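Local coordinates for protein ORF14 (PDB 2WPX) that binds acetyl-coenzyme A, is built as a tandem GNAT protein of the clavulanic acid pathway and probably acts as an acyltransferase, at residues W185-P190 / G232-H237; Y236-V241 / L289-R294. One frame throughout, in Å; residues are numbered along the deposited sequence.

Both contacts lie in the C-terminal GNAT half, while acetyl-CoA is bound in the N-terminal half. From the N terminus, the chain runs through strand 180-185, turns away after W185 and makes helices 191-199 and 222-230. Contact 1 closes this excursion of two helices and connecting loops where strand 234-242 returns beside W185. The chain then adds strands 247-256 and 263-271 and helix 280-295, which contact 2 packs back on strand 234-242. The two loops are consecutive and meet at Y236 and H237. H237 serves contact 1 on one face of the strand; Y236 serves contact 2 on the other. The Y291 hydroxyl also packs beside the backbone between W185 and G186.

Contact 1 of 2, residues W185-P190 / G232-H237; sequences WGTITP and GRRAYH
W185 and H237 form an antiparallel hydrogen-bonded pair in the C-terminal GNAT half. Here the end of strand 180-185 joins the start of strand 234-242. W185 N donates to H237 O at 2.9 Å, and H237 N returns the bond to W185 O. The loop then carries G186 and T187 alongside Y236 and A235.

The same two residues also stack. The imidazole of H237 lies in an offset stack on the five-membered ring of W185, with the planes only 15° apart. H237 CB sits over that indole face and makes a CH-pi contact, 3.3 Å from the ring centroid. The fit is tight: W185 NE1 is 3.1 Å from H237 CG. The W185 CG lies between its backbone N and carbonyl carbon (chi1 67°), which places the indole against H237. T189 OG1 and P190 CD cover the other indole face, so the chain folds back on its own tryptophan.

Polar bonds from ND1 help to fix the imidazole rotation. H237 ND1 donates to W185 O at 3.2 Å, and this oxygen lies in the imidazole plane, though ND1 itself stands well above the W185 carbonyl plane. W185 O thus accepts two N-H groups of one residue. ND1 is also 2.6 Å from G186 O, but the bent geometry makes that bond weak.

Farther along, T187 uses its hydroxyl in place of a backbone partner. A water donates to A235 O at 2.7 Å and has a weak link to T187 OG1. The A235 N-H points almost straight at T187 OG1, 3.2 Å from N, at an N-H...O angle of 165°.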
ATOM      1  N   TRP A 185     -13.443 -15.048  -6.251  1.00 15.98           N
ATOM      2  CA  TRP A 185     -14.349 -13.950  -6.598  1.00 14.91           C
ATOM      3  C   TRP A 185     -13.541 -12.681  -6.976  1.00 14.91           C
ATOM      4  O   TRP A 185     -12.368 -12.551  -6.587  1.00 13.93           O
ATOM      5  CB  TRP A 185     -15.285 -13.674  -5.430  1.00 12.47           C
ATOM      6  CG  TRP A 185     -14.644 -13.142  -4.219  1.00 12.76           C
ATOM      7  CD1 TRP A 185     -14.302 -11.854  -3.981  1.00 11.12           C
ATOM      8  CD2 TRP A 185     -14.294 -13.867  -3.032  1.00 14.03           C
ATOM      9  NE1 TRP A 185     -13.795 -11.708  -2.723  1.00  9.72           N
ATOM     10  CE2 TRP A 185     -13.772 -12.931  -2.116  1.00 12.70           C
ATOM     11  CE3 TRP A 185     -14.383 -15.210  -2.652  1.00 15.99           C
ATOM     12  CZ2 TRP A 185     -13.317 -13.293  -0.857  1.00 15.30           C
ATOM     13  CZ3 TRP A 185     -13.944 -15.568  -1.402  1.00 18.50           C
ATOM     14  CH2 TRP A 185     -13.412 -14.606  -0.513  1.00 16.85           C
ATOM     15  N   GLY A 186     -14.195 -11.780  -7.716  1.00 15.09           N
ATOM     16  CA  GLY A 186     -13.558 -10.618  -8.332  1.00 16.21           C
ATOM     17  C   GLY A 186     -13.459  -9.460  -7.355  1.00 17.46           C
ATOM     18  O   GLY A 186     -13.081  -9.645  -6.165  1.00 18.37           O
ATOM     19  N   THR A 187     -13.830  -8.266  -7.825  1.00 17.01           N
ATOM     20  CA  THR A 187     -13.553  -7.050  -7.111  1.00 16.45           C
ATOM     21  C   THR A 187     -14.468  -6.898  -5.932  1.00 16.75           C
ATOM     22  O   THR A 187     -14.086  -6.317  -4.931  1.00 17.13           O
ATOM     23  CB  THR A 187     -13.717  -5.851  -8.070  1.00 17.52           C
ATOM     24  OG1 THR A 187     -12.867  -6.071  -9.210  1.00 15.29           O
ATOM     25  CG2 THR A 187     -13.314  -4.587  -7.415  1.00 17.18           C
ATOM     26  N   ILE A 188     -15.688  -7.405  -6.046  1.00 15.79           N
ATOM     27  CA  ILE A 188     -16.638  -7.239  -4.973  1.00 15.24           C
ATOM     28  C   ILE A 188     -16.770  -8.588  -4.288  1.00 15.85           C
ATOM     29  O   ILE A 188     -16.943  -9.625  -4.950  1.00 15.09           O
ATOM     30  CB  ILE A 188     -18.051  -6.767  -5.521  1.00 16.61           C
ATOM     31  CG1 ILE A 188     -17.936  -5.481  -6.349  1.00 12.66           C
ATOM     32  CG2 ILE A 188     -19.064  -6.686  -4.387  1.00 11.16           C
ATOM     33  CD1 ILE A 188     -17.312  -4.320  -5.524  1.00 12.31           C
ATOM     34  N   THR A 189     -16.687  -8.570  -2.968  1.00 15.68           N
ATOM     35  CA  THR A 189     -16.810  -9.799  -2.161  1.00 17.01           C
ATOM     36  C   THR A 189     -18.267 -10.263  -1.951  1.00 15.93           C
ATOM     37  O   THR A 189     -19.096  -9.547  -1.464  1.00 16.30           O
ATOM     38  CB  THR A 189     -16.026  -9.681  -0.811  1.00 16.40           C
ATOM     39  OG1 THR A 189     -16.151 -10.895  -0.036  1.00 20.39           O
ATOM     40  CG2 THR A 189     -16.594  -8.614  -0.017  1.00 21.79           C
ATOM     41  N   PRO A 190     -18.597 -11.476  -2.376  1.00 15.60           N
ATOM     42  CA  PRO A 190     -19.977 -11.941  -2.099  1.00 15.41           C
ATOM     43  C   PRO A 190     -20.345 -11.770  -0.594  1.00 15.14           C
ATOM     44  O   PRO A 190     -19.524 -12.008   0.261  1.00 14.36           O
ATOM     45  CB  PRO A 190     -19.935 -13.414  -2.522  1.00 14.35           C
ATOM     46  CG  PRO A 190     -18.821 -13.416  -3.600  1.00 14.67           C
ATOM     47  CD  PRO A 190     -17.760 -12.541  -2.936  1.00 14.55           C
ATOM     48  N   GLY A 232     -10.211   2.912 -10.147  1.00 12.47           N
ATOM     49  CA  GLY A 232     -10.023   2.092 -11.349  1.00 14.79           C
ATOM     50  C   GLY A 232      -9.265   0.793 -11.074  1.00 15.49           C
ATOM     51  O   GLY A 232      -8.730   0.172 -11.999  1.00 15.16           O
ATOM     52  N   ARG A 233      -9.169   0.430  -9.787  1.00 14.71           N
ATOM     53  CA  ARG A 233      -8.505  -0.797  -9.378  1.00 15.43           C
ATOM     54  C   ARG A 233      -9.478  -1.977  -9.414  1.00 15.32           C
ATOM     55  O   ARG A 233     -10.620  -1.875  -8.953  1.00 13.92           O
ATOM     56  CB  ARG A 233      -7.949  -0.659  -7.951  1.00 14.84           C
ATOM     57  CG  ARG A 233      -6.689   0.162  -7.910  1.00 15.76           C
ATOM     58  CD  ARG A 233      -6.253   0.429  -6.523  1.00 14.57           C
ATOM     59  NE  ARG A 233      -4.972   1.134  -6.528  1.00 15.82           N
ATOM     60  CZ  ARG A 233      -3.809   0.492  -6.482  1.00 18.03           C
ATOM     61  NH1 ARG A 233      -3.790  -0.837  -6.450  1.00 16.13           N
ATOM     62  NH2 ARG A 233      -2.680   1.160  -6.478  1.00 14.78           N
ATOM     63  N   ARG A 234      -8.970  -3.097  -9.906  1.00 14.98           N
ATOM     64  CA  ARG A 234      -9.677  -4.340 -10.024  1.00 16.16           C
ATOM     65  C   ARG A 234      -9.036  -5.329  -9.027  1.00 16.63           C
ATOM     66  O   ARG A 234      -7.819  -5.276  -8.803  1.00 17.32           O
ATOM     67  CB  ARG A 234      -9.277  -4.857 -11.396  1.00 18.32           C
ATOM     68  CG  ARG A 234     -10.267  -5.450 -12.187  1.00 19.10           C
ATOM     69  CD  ARG A 234     -10.039  -5.022 -13.638  1.00 23.27           C
ATOM     70  NE  ARG A 234      -8.818  -5.384 -14.373  1.00 25.76           N
ATOM     71  CZ  ARG A 234      -8.089  -4.496 -15.089  1.00 26.94           C
ATOM     72  NH1 ARG A 234      -8.380  -3.188 -15.071  1.00 23.10           N
ATOM     73  NH2 ARG A 234      -7.054  -4.882 -15.815  1.00 20.99           N
ATOM     74  N   ALA A 235      -9.785  -6.312  -8.516  1.00 15.83           N
ATOM     75  CA  ALA A 235      -9.166  -7.243  -7.567  1.00 15.30           C
ATOM     76  C   ALA A 235      -9.508  -8.702  -7.849  1.00 15.38           C
ATOM     77  O   ALA A 235     -10.477  -8.993  -8.555  1.00 16.21           O
ATOM     78  CB  ALA A 235      -9.510  -6.851  -6.118  1.00 14.02           C
ATOM     79  N   TYR A 236      -8.677  -9.612  -7.339  1.00 14.37           N
ATOM     80  CA  TYR A 236      -8.870 -11.039  -7.607  1.00 15.68           C
ATOM     81  C   TYR A 236      -8.713 -11.811  -6.293  1.00 15.39           C
ATOM     82  O   TYR A 236      -7.696 -11.637  -5.580  1.00 15.20           O
ATOM     83  CB  TYR A 236      -7.870 -11.555  -8.654  1.00 16.84           C
ATOM     84  CG  TYR A 236      -8.048 -10.990 -10.028  1.00 18.82           C
ATOM     85  CD1 TYR A 236      -7.490  -9.732 -10.383  1.00 20.02           C
ATOM     86  CD2 TYR A 236      -8.764 -11.686 -10.996  1.00 20.23           C
ATOM     87  CE1 TYR A 236      -7.642  -9.213 -11.648  1.00 17.77           C
ATOM     88  CE2 TYR A 236      -8.916 -11.152 -12.274  1.00 17.64           C
ATOM     89  CZ  TYR A 236      -8.364  -9.927 -12.568  1.00 17.42           C
ATOM     90  OH  TYR A 236      -8.497  -9.415 -13.798  1.00 20.14           O
ATOM     91  N   HIS A 237      -9.718 -12.626  -5.951  1.00 14.28           N
ATOM     92  CA  HIS A 237      -9.733 -13.327  -4.657  1.00 13.73           C
ATOM     93  C   HIS A 237      -9.867 -14.843  -4.805  1.00 13.95           C
ATOM     94  O   HIS A 237     -10.609 -15.319  -5.641  1.00 13.78           O
ATOM     95  CB  HIS A 237     -10.876 -12.840  -3.783  1.00 12.48           C
ATOM     96  CG  HIS A 237     -10.847 -11.371  -3.537  1.00 15.60           C
ATOM     97  ND1 HIS A 237     -11.392 -10.460  -4.420  1.00 19.47           N
ATOM     98  CD2 HIS A 237     -10.321 -10.640  -2.519  1.00 16.45           C
ATOM     99  CE1 HIS A 237     -11.224  -9.237  -3.945  1.00 17.40           C
ATOM    100  NE2 HIS A 237     -10.592  -9.321  -2.785  1.00 18.73           N
TER
HETATM  101  O   HOH W   1     -11.705  -8.803 -10.948  1.00 19.43           O

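Contact 2 of 2, residues Y236-V241 / L289-R294; sequences YHTGAV and LEYVLR
Y236 meets Y291 and V292 where helix 280-295 packs on strand 234-242, a helix-on-sheet layer of the C-terminal GNAT half. The segment axes come within 8.3 Å and run roughly antiparallel, at 150°. No hydrogen bond joins the two segments.

Y236 makes most of the strand's share of the contact. With CG anti to its carbonyl carbon (chi1 -66°), the ring lies alongside Y291 and V292. The ring edge at CD2 points at the face of Y291 in a T-shaped pair, with the planes at 81° and Y236 CD2 3.8 Å from Y291 CE2. V292 comes from another direction. Its CG2 touches Y236 CB at 3.7 Å, and its CA lies over one face of the Y236 ring, near the rim. Beyond the helix segment, the phenol oxygen of Y236 is hydrogen-bonded to E296, which anchors the far end of the ring.

H237 turns its side chain away from the helix and offers its backbone instead. H237 O lies 3.6 Å from Y291 CE2, oblique to that ring.

T238 closes the contact. Its hydroxyl is hydrogen-bonded to the side chain of N288, just before L289 on the same helix, and T238 OG1 also skirts Y291 CD2 at 4.2 Å.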
ATOM      1  N   TYR A 236      -8.677  -9.612  -7.339  1.00 14.37           N
ATOM      2  CA  TYR A 236      -8.870 -11.039  -7.607  1.00 15.68           C
ATOM      3  C   TYR A 236      -8.713 -11.811  -6.293  1.00 15.39           C
ATOM      4  O   TYR A 236      -7.696 -11.637  -5.580  1.00 15.20           O
ATOM      5  CB  TYR A 236      -7.870 -11.555  -8.654  1.00 16.84           C
ATOM      6  CG  TYR A 236      -8.048 -10.990 -10.028  1.00 18.82           C
ATOM      7  CD1 TYR A 236      -7.490  -9.732 -10.383  1.00 20.02           C
ATOM      8  CD2 TYR A 236      -8.764 -11.686 -10.996  1.00 20.23           C
ATOM      9  CE1 TYR A 236      -7.642  -9.213 -11.648  1.00 17.77           C
ATOM     10  CE2 TYR A 236      -8.916 -11.152 -12.274  1.00 17.64           C
ATOM     11  CZ  TYR A 236      -8.364  -9.927 -12.568  1.00 17.42           C
ATOM     12  OH  TYR A 236      -8.497  -9.415 -13.798  1.00 20.14           O
ATOM     13  N   HIS A 237      -9.718 -12.626  -5.951  1.00 14.28           N
ATOM     14  CA  HIS A 237      -9.733 -13.327  -4.657  1.00 13.73           C
ATOM     15  C   HIS A 237      -9.867 -14.843  -4.805  1.00 13.95           C
ATOM     16  O   HIS A 237     -10.609 -15.319  -5.641  1.00 13.78           O
ATOM     17  CB  HIS A 237     -10.876 -12.840  -3.783  1.00 12.48           C
ATOM     18  CG  HIS A 237     -10.847 -11.371  -3.537  1.00 15.60           C
ATOM     19  ND1 HIS A 237     -11.392 -10.460  -4.420  1.00 19.47           N
ATOM     20  CD2 HIS A 237     -10.321 -10.640  -2.519  1.00 16.45           C
ATOM     21  CE1 HIS A 237     -11.224  -9.237  -3.945  1.00 17.40           C
ATOM     22  NE2 HIS A 237     -10.592  -9.321  -2.785  1.00 18.73           N
ATOM     23  N   THR A 238      -9.088 -15.569  -4.016  1.00 13.15           N
ATOM     24  CA  THR A 238      -9.259 -16.995  -3.816  1.00 12.76           C
ATOM     25  C   THR A 238      -9.400 -17.244  -2.316  1.00 12.03           C
ATOM     26  O   THR A 238      -8.698 -16.654  -1.504  1.00 11.25           O
ATOM     27  CB  THR A 238      -8.059 -17.768  -4.327  1.00 13.73           C
ATOM     28  OG1 THR A 238      -7.913 -17.506  -5.732  1.00 15.30           O
ATOM     29  CG2 THR A 238      -8.250 -19.303  -4.064  1.00 13.11           C
ATOM     30  N   GLY A 239     -10.359 -18.073  -1.957  1.00 12.44           N
ATOM     31  CA  GLY A 239     -10.612 -18.418  -0.567  1.00 11.83           C
ATOM     32  C   GLY A 239     -10.641 -19.924  -0.358  1.00 12.50           C
ATOM     33  O   GLY A 239     -10.897 -20.700  -1.275  1.00 12.80           O
ATOM     34  N   ALA A 240     -10.307 -20.355   0.852  1.00 12.83           N
ATOM     35  CA  ALA A 240     -10.369 -21.773   1.115  1.00 14.12           C
ATOM     36  C   ALA A 240     -11.451 -21.995   2.139  1.00 14.04           C
ATOM     37  O   ALA A 240     -11.445 -21.351   3.190  1.00 13.11           O
ATOM     38  CB  ALA A 240      -9.057 -22.284   1.625  1.00 14.07           C
ATOM     39  N   VAL A 241     -12.386 -22.889   1.827  1.00 14.86           N
ATOM     40  CA  VAL A 241     -13.447 -23.170   2.784  1.00 16.59           C
ATOM     41  C   VAL A 241     -13.245 -24.512   3.425  1.00 17.05           C
ATOM     42  O   VAL A 241     -12.937 -25.465   2.737  1.00 18.66           O
ATOM     43  CB  VAL A 241     -14.872 -23.103   2.163  1.00 17.59           C
ATOM     44  CG1 VAL A 241     -15.905 -23.519   3.217  1.00 17.49           C
ATOM     45  CG2 VAL A 241     -15.179 -21.681   1.664  1.00 15.58           C
ATOM     46  N   LEU A 289      -2.845 -16.567  -8.122  1.00 15.43           N
ATOM     47  CA  LEU A 289      -2.014 -16.066  -9.200  1.00 16.17           C
ATOM     48  C   LEU A 289      -2.508 -16.642 -10.531  1.00 16.34           C
ATOM     49  O   LEU A 289      -2.627 -15.953 -11.528  1.00 17.07           O
ATOM     50  CB  LEU A 289      -0.540 -16.374  -8.972  1.00 16.89           C
ATOM     51  CG  LEU A 289       0.449 -15.810 -10.032  1.00 18.84           C
ATOM     52  CD1 LEU A 289       0.448 -14.327  -9.986  1.00 17.92           C
ATOM     53  CD2 LEU A 289       1.891 -16.337  -9.895  1.00 15.53           C
ATOM     54  N   GLU A 290      -2.849 -17.908 -10.546  1.00 16.24           N
ATOM     55  CA  GLU A 290      -3.253 -18.476 -11.789  1.00 16.40           C
ATOM     56  C   GLU A 290      -4.526 -17.786 -12.263  1.00 16.31           C
ATOM     57  O   GLU A 290      -4.748 -17.614 -13.475  1.00 17.11           O
ATOM     58  CB  GLU A 290      -3.497 -19.956 -11.608  1.00 16.46           C
ATOM     59  CG  GLU A 290      -3.838 -20.672 -12.885  1.00 14.67           C
ATOM     60  CD  GLU A 290      -4.303 -22.102 -12.583  1.00 15.35           C
ATOM     61  OE1 GLU A 290      -5.185 -22.313 -11.733  1.00 10.71           O
ATOM     62  OE2 GLU A 290      -3.760 -23.027 -13.173  1.00 17.31           O
ATOM     63  N   TYR A 291      -5.375 -17.456 -11.293  1.00 14.63           N
ATOM     64  CA  TYR A 291      -6.642 -16.852 -11.535  1.00 13.47           C
ATOM     65  C   TYR A 291      -6.411 -15.415 -12.109  1.00 12.93           C
ATOM     66  O   TYR A 291      -6.990 -15.053 -13.120  1.00 14.39           O
ATOM     67  CB  TYR A 291      -7.457 -16.902 -10.244  1.00 12.86           C
ATOM     68  CG  TYR A 291      -8.736 -16.113 -10.286  1.00 17.11           C
ATOM     69  CD1 TYR A 291      -9.524 -16.070 -11.424  1.00 19.62           C
ATOM     70  CD2 TYR A 291      -9.151 -15.386  -9.195  1.00 18.25           C
ATOM     71  CE1 TYR A 291     -10.729 -15.335 -11.438  1.00 23.15           C
ATOM     72  CE2 TYR A 291     -10.312 -14.680  -9.206  1.00 19.23           C
ATOM     73  CZ  TYR A 291     -11.092 -14.651 -10.312  1.00 22.21           C
ATOM     74  OH  TYR A 291     -12.244 -13.915 -10.276  1.00 24.59           O
ATOM     75  N   VAL A 292      -5.504 -14.651 -11.541  1.00 12.35           N
ATOM     76  CA  VAL A 292      -5.030 -13.373 -12.165  1.00 12.88           C
ATOM     77  C   VAL A 292      -4.517 -13.496 -13.616  1.00 13.91           C
ATOM     78  O   VAL A 292      -5.011 -12.807 -14.532  1.00 14.97           O
ATOM     79  CB  VAL A 292      -3.953 -12.713 -11.284  1.00 12.25           C
ATOM     80  CG1 VAL A 292      -3.321 -11.469 -11.943  1.00 12.85           C
ATOM     81  CG2 VAL A 292      -4.562 -12.379  -9.978  1.00 11.74           C
ATOM     82  N   LEU A 293      -3.550 -14.377 -13.834  1.00 14.84           N
ATOM     83  CA  LEU A 293      -2.860 -14.489 -15.135  1.00 17.10           C
ATOM     84  C   LEU A 293      -3.806 -14.913 -16.248  1.00 17.84           C
ATOM     85  O   LEU A 293      -3.556 -14.627 -17.415  1.00 19.95           O
ATOM     86  CB  LEU A 293      -1.717 -15.511 -15.046  1.00 16.46           C
ATOM     87  CG  LEU A 293      -0.341 -14.960 -14.708  1.00 18.66           C
ATOM     88  CD1 LEU A 293      -0.486 -13.735 -13.906  1.00 17.97           C
ATOM     89  CD2 LEU A 293       0.644 -15.957 -14.057  1.00 15.86           C
ATOM     90  N   ARG A 294      -4.881 -15.614 -15.926  1.00 29.32           N
ATOM     91  CA  ARG A 294      -5.737 -16.006 -17.004  1.00 31.61           C
ATOM     92  C   ARG A 294      -6.681 -14.866 -17.382  1.00 29.11           C
ATOM     93  O   ARG A 294      -7.289 -14.894 -18.433  1.00 30.56           O
ATOM     94  CB  ARG A 294      -6.430 -17.363 -16.752  1.00 34.91           C
ATOM     95  CG  ARG A 294      -7.614 -17.330 -15.821  1.00 37.03           C
ATOM     96  CD  ARG A 294      -8.676 -18.417 -16.185  1.00 46.01           C
ATOM     97  NE  ARG A 294      -8.135 -19.767 -16.067  1.00 53.32           N
ATOM     98  CZ  ARG A 294      -7.617 -20.261 -14.946  1.00 56.16           C
ATOM     99  NH1 ARG A 294      -7.565 -19.515 -13.840  1.00 54.93           N
ATOM    100  NH2 ARG A 294      -7.142 -21.499 -14.938  1.00 61.24           N
TER